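PDB 2W1K: putative sortase from Streptococcus pneumoniae, which probably acts as a pilus-associated class C sortase, a cysteine transpeptidase that joins pilin subunits into the covalent fibres of the pneumococcal pilus. Local coordinates for residues F122-L125 with D126-K129; S15-T18 with E19-Q22. All blocks are in the same frame, centred on the assembly; numbering follows the deposited sequence.

Contact 1 of 2, residues F122-L125 with D126-K129; sequences FRHL and DQLK
Gln-127 N donates to His-124 O (3.0 Å), and one residue on Leu-128 N makes a longer, weak bond of 3.3 Å to Leu-125 O, so the backbone coils through two successive i to i+3 links. A type I beta turn from Phe-122 to Leu-125 leads into this short 3-10 segment.

On the outer side, the His-124 ring and the Gln-127 amide run side by side in the same direction, their planes 36° apart. The nearest atoms of the two groups, His-124 ND1 and Gln-127 OE1, are 3.4 Å apart, with OE1 oblique to the ring. A water in the ring plane, at its edge, is hydrogen-bonded to His-124 ND1 and donates to Asp-126 OD1 at 2.6 Å, linking the two side chains. Asp-126 can turn back over the preceding residues because chi1 of 56° sets its CG between the backbone N and the carbonyl carbon. The same OD1 forms a salt bridge with Arg-114, whose NE also binds Arg-123 O; one guanidinium thus holds both the Arg-123 carbonyl and the Asp-126 carboxylate.

This turn belongs to the loop between strands 106-111 and 133-137 of the sortase beta-barrel, and its inner side is apolar. Leu-125 and Leu-128 point the same way, and Leu-125 CD2 meets Leu-128 CD1 at 3.5 Å. Both leucines touch Leu-72 and Val-187. Leu-125 also reaches back within the turn, its CD1 lying 3.5 Å above one face of the Phe-122 ring, offset toward the rim. Phe-122 and Leu-125 both rest on Leu-172 and Thr-174 of strand 168-176.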
loop_
_atom_site.group_PDB
_atom_site.type_symbol
_atom_site.label_atom_id
_atom_site.label_comp_id
_atom_site.label_asym_id
_atom_site.label_seq_id
_atom_site.Cartn_x
_atom_site.Cartn_y
_atom_site.Cartn_z
ATOM N N PHE A 122 6.468 9.488 0.022
ATOM C CA PHE A 122 5.192 10.240 -0.042
ATOM C C PHE A 122 5.311 11.815 0.104
ATOM O O PHE A 122 4.361 12.515 0.546
ATOM C CB PHE A 122 4.224 9.596 0.978
ATOM C CG PHE A 122 3.616 8.243 0.510
ATOM C CD1 PHE A 122 3.713 7.839 -0.837
ATOM C CD2 PHE A 122 2.893 7.431 1.404
ATOM C CE1 PHE A 122 3.098 6.646 -1.280
ATOM C CE2 PHE A 122 2.286 6.270 1.018
ATOM C CZ PHE A 122 2.342 5.871 -0.322
ATOM N N ARG A 123 6.519 12.378 -0.149
ATOM C CA ARG A 123 6.717 13.854 0.068
ATOM C C ARG A 123 5.502 14.643 -0.454
ATOM O O ARG A 123 4.956 15.601 0.227
ATOM C CB ARG A 123 7.980 14.333 -0.654
ATOM C CG ARG A 123 8.448 15.729 -0.156
ATOM C CD ARG A 123 9.906 15.916 -0.491
ATOM N NE ARG A 123 10.740 14.908 0.207
ATOM C CZ ARG A 123 12.049 14.767 -0.002
ATOM N NH1 ARG A 123 12.679 15.566 -0.883
ATOM N NH2 ARG A 123 12.737 13.846 0.689
ATOM N N HIS A 124 5.039 14.226 -1.635
ATOM C CA HIS A 124 4.045 14.981 -2.439
ATOM C C HIS A 124 2.583 14.493 -2.519
ATOM O O HIS A 124 1.820 14.912 -3.397
ATOM C CB HIS A 124 4.539 15.093 -3.883
ATOM C CG HIS A 124 5.923 15.693 -3.992
ATOM N ND1 HIS A 124 6.212 16.998 -3.585
ATOM C CD2 HIS A 124 7.083 15.180 -4.486
ATOM C CE1 HIS A 124 7.492 17.241 -3.814
ATOM N NE2 HIS A 124 8.044 16.152 -4.331
ATOM N N LEU A 125 2.154 13.666 -1.608
ATOM C CA LEU A 125 0.763 13.225 -1.632
ATOM C C LEU A 125 -0.219 14.372 -1.609
ATOM O O LEU A 125 -1.392 14.214 -1.978
ATOM C CB LEU A 125 0.518 12.395 -0.388
ATOM C CG LEU A 125 0.989 10.947 -0.510
ATOM C CD1 LEU A 125 0.457 10.034 0.590
ATOM C CD2 LEU A 125 0.676 10.413 -1.800
ATOM N N ASP A 126 0.219 15.530 -1.103
ATOM C CA ASP A 126 -0.745 16.677 -0.916
ATOM C C ASP A 126 -1.145 17.280 -2.284
ATOM O O ASP A 126 -2.120 17.999 -2.385
ATOM C CB ASP A 126 -0.153 17.772 -0.031
ATOM C CG ASP A 126 1.163 18.294 -0.574
ATOM O OD1 ASP A 126 2.169 17.578 -0.616
ATOM O OD2 ASP A 126 1.214 19.431 -1.015
ATOM N N GLN A 127 -0.392 16.954 -3.332
ATOM C CA GLN A 127 -0.720 17.356 -4.693
ATOM C C GLN A 127 -1.836 16.591 -5.464
ATOM O O GLN A 127 -2.271 17.064 -6.511
ATOM C CB GLN A 127 0.538 17.221 -5.479
ATOM C CG GLN A 127 1.500 18.310 -5.144
ATOM C CD GLN A 127 2.834 18.142 -5.823
ATOM O OE1 GLN A 127 3.832 18.662 -5.349
ATOM N NE2 GLN A 127 2.861 17.406 -6.955
ATOM N N LEU A 128 -2.221 15.406 -4.974
ATOM C CA LEU A 128 -3.152 14.534 -5.604
ATOM C C LEU A 128 -4.500 15.213 -5.677
ATOM O O LEU A 128 -4.909 15.860 -4.678
ATOM C CB LEU A 128 -3.277 13.235 -4.799
ATOM C CG LEU A 128 -2.092 12.286 -4.977
ATOM C CD1 LEU A 128 -2.090 11.201 -3.851
ATOM C CD2 LEU A 128 -2.161 11.726 -6.402
ATOM N N LYS A 129 -5.173 15.059 -6.837
ATOM C CA LYS A 129 -6.487 15.681 -7.101
ATOM C C LYS A 129 -7.411 14.506 -7.285
ATOM O O LYS A 129 -6.928 13.440 -7.667
ATOM C CB LYS A 129 -6.469 16.431 -8.422
ATOM C CG LYS A 129 -5.460 17.598 -8.541
ATOM C CD LYS A 129 -5.969 18.954 -7.920
ATOM C CE LYS A 129 -4.776 19.991 -7.687
ATOM N NZ LYS A 129 -5.114 21.488 -7.730
HETATM O O HOH W 1 3.950 18.757 -2.142
#

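Contact 2 of 2, residues S15-T18 with E19-Q22; sequences SMTT and EMYQ
Thr-17 and Met-20 meet in the first turn of helix 18-34, where Thr-17 is the N-cap. Its OG1 accepts from Met-20 N at 3.0 Å in an almost straight bond (174°). The hydroxyl gets there because chi1 of 76° holds OG1 between the backbone N and the carbonyl carbon, while the methyl CG2 is left beside the N. The Met-20 chain, extended beyond CG, then runs obliquely across the threonine: its CB and CG pass the hydroxyl oxygen, and its sulfur and CE come up to the methyl, with SD 4.0 Å from Thr-17 CG2.

Met-16 also meets the new helix. It is the first residue to leave helix 5-15 and the centre of an inverse gamma turn, closed by a weak bond from Thr-17 N to Ser-15 O. Its CG, anti to the backbone N (chi1 175°), lies 3.8 Å from Tyr-21 CB, and a bend at chi2 sets SD alongside Tyr-21 CA. The tyrosine ring leads away from this meeting point toward the 138-140 loop, and its OH is hydrogen-bonded to Glu-141. A bound MES molecule, probably from the crystallisation liquor, lies about 3 Å from the Tyr-21 side chain.

Regular helical bonding starts at once, Tyr-21 N donating to Thr-17 O (2.9 Å) and Gln-22 N to Thr-18 O. The Thr-18 carbonyl also lies at the edge of the tyrosine ring, near its plane. Met-20 SD also stands 3.4 Å from Ser-15 O.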
loop_
_atom_site.group_PDB
_atom_site.type_symbol
_atom_site.label_atom_id
_atom_site.label_comp_id
_atom_site.label_asym_id
_atom_site.label_seq_id
_atom_site.Cartn_x
_atom_site.Cartn_y
_atom_site.Cartn_z
ATOM N N SER A 15 9.660 -13.325 -10.847
ATOM C CA SER A 15 9.850 -14.426 -9.961
ATOM C C SER A 15 8.500 -15.052 -9.531
ATOM O O SER A 15 8.431 -16.249 -9.196
ATOM C CB SER A 15 10.644 -13.968 -8.759
ATOM O OG SER A 15 9.754 -13.245 -7.950
ATOM N N MET A 16 7.416 -14.271 -9.569
ATOM C CA MET A 16 6.124 -14.741 -9.086
ATOM C C MET A 16 5.457 -15.740 -10.026
ATOM O O MET A 16 4.687 -15.357 -10.891
ATOM C CB MET A 16 5.192 -13.573 -8.875
ATOM C CG MET A 16 3.831 -14.017 -8.496
ATOM S SD MET A 16 3.305 -13.231 -7.010
ATOM C CE MET A 16 4.518 -13.365 -5.693
ATOM N N THR A 17 5.729 -17.013 -9.876
ATOM C CA THR A 17 4.926 -18.003 -10.556
ATOM C C THR A 17 3.425 -17.973 -10.135
ATOM O O THR A 17 3.066 -17.399 -9.089
ATOM C CB THR A 17 5.523 -19.351 -10.198
ATOM O OG1 THR A 17 5.140 -19.692 -8.863
ATOM C CG2 THR A 17 7.049 -19.198 -10.204
ATOM N N THR A 18 2.580 -18.643 -10.919
ATOM C CA THR A 18 1.218 -18.918 -10.559
ATOM C C THR A 18 1.041 -19.564 -9.167
ATOM O O THR A 18 0.195 -19.162 -8.391
ATOM C CB THR A 18 0.519 -19.749 -11.687
ATOM O OG1 THR A 18 0.158 -18.844 -12.746
ATOM C CG2 THR A 18 -0.765 -20.281 -11.209
ATOM N N GLU A 19 1.907 -20.513 -8.826
ATOM C CA GLU A 19 1.865 -21.186 -7.524
ATOM C C GLU A 19 2.210 -20.236 -6.404
ATOM O O GLU A 19 1.457 -20.180 -5.432
ATOM C CB GLU A 19 2.807 -22.377 -7.564
ATOM C CG GLU A 19 2.775 -23.313 -6.373
ATOM C CD GLU A 19 3.848 -24.388 -6.486
ATOM O OE1 GLU A 19 5.041 -24.098 -6.219
ATOM O OE2 GLU A 19 3.515 -25.537 -6.873
ATOM N N MET A 20 3.285 -19.453 -6.523
ATOM C CA MET A 20 3.538 -18.401 -5.555
ATOM C C MET A 20 2.376 -17.357 -5.397
ATOM O O MET A 20 2.022 -16.957 -4.310
ATOM C CB MET A 20 4.856 -17.714 -5.856
ATOM C CG MET A 20 6.021 -18.597 -5.505
ATOM S SD MET A 20 7.502 -17.970 -6.417
ATOM C CE MET A 20 8.689 -19.368 -6.406
ATOM N N TYR A 21 1.747 -16.990 -6.484
ATOM C CA TYR A 21 0.778 -15.983 -6.477
ATOM C C TYR A 21 -0.445 -16.545 -5.723
ATOM O O TYR A 21 -1.096 -15.842 -4.899
ATOM C CB TYR A 21 0.399 -15.656 -7.953
ATOM C CG TYR A 21 -0.988 -14.972 -8.116
ATOM C CD1 TYR A 21 -1.159 -13.601 -7.891
ATOM C CD2 TYR A 21 -2.132 -15.723 -8.431
ATOM C CE1 TYR A 21 -2.438 -13.008 -8.003
ATOM C CE2 TYR A 21 -3.391 -15.145 -8.509
ATOM C CZ TYR A 21 -3.544 -13.790 -8.345
ATOM O OH TYR A 21 -4.824 -13.222 -8.513
ATOM N N GLN A 22 -0.796 -17.777 -6.013
ATOM C CA GLN A 22 -2.005 -18.358 -5.365
ATOM C C GLN A 22 -1.768 -18.583 -3.831
ATOM O O GLN A 22 -2.689 -18.451 -2.983
ATOM C CB GLN A 22 -2.416 -19.696 -6.033
ATOM C CG GLN A 22 -3.830 -20.177 -5.655
ATOM C CD GLN A 22 -4.942 -19.155 -5.952
ATOM O OE1 GLN A 22 -5.645 -18.731 -5.028
ATOM N NE2 GLN A 22 -5.075 -18.722 -7.217
#

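Contact 1 is partly buried and contact 2 lies at the surface; they sit on opposite sides of the chain's centre, about 33 Å between centres, and do not touch. Each is a short-range contact within one continuous stretch, but they serve different elements. Residues 122-129 fold a loop onto strands 168-176 and 183-196, dividing into a leucine side set on the sheet and a polar side bridged by water and held by an arginine. Residues 15-22 instead connect two N-terminal helices, and there a threonine hydroxyl caps the backbone while methionine chains supply the apolar touches. Contact 2 still reaches the barrel through Tyr-21 and Glu-141 of strand 141-153.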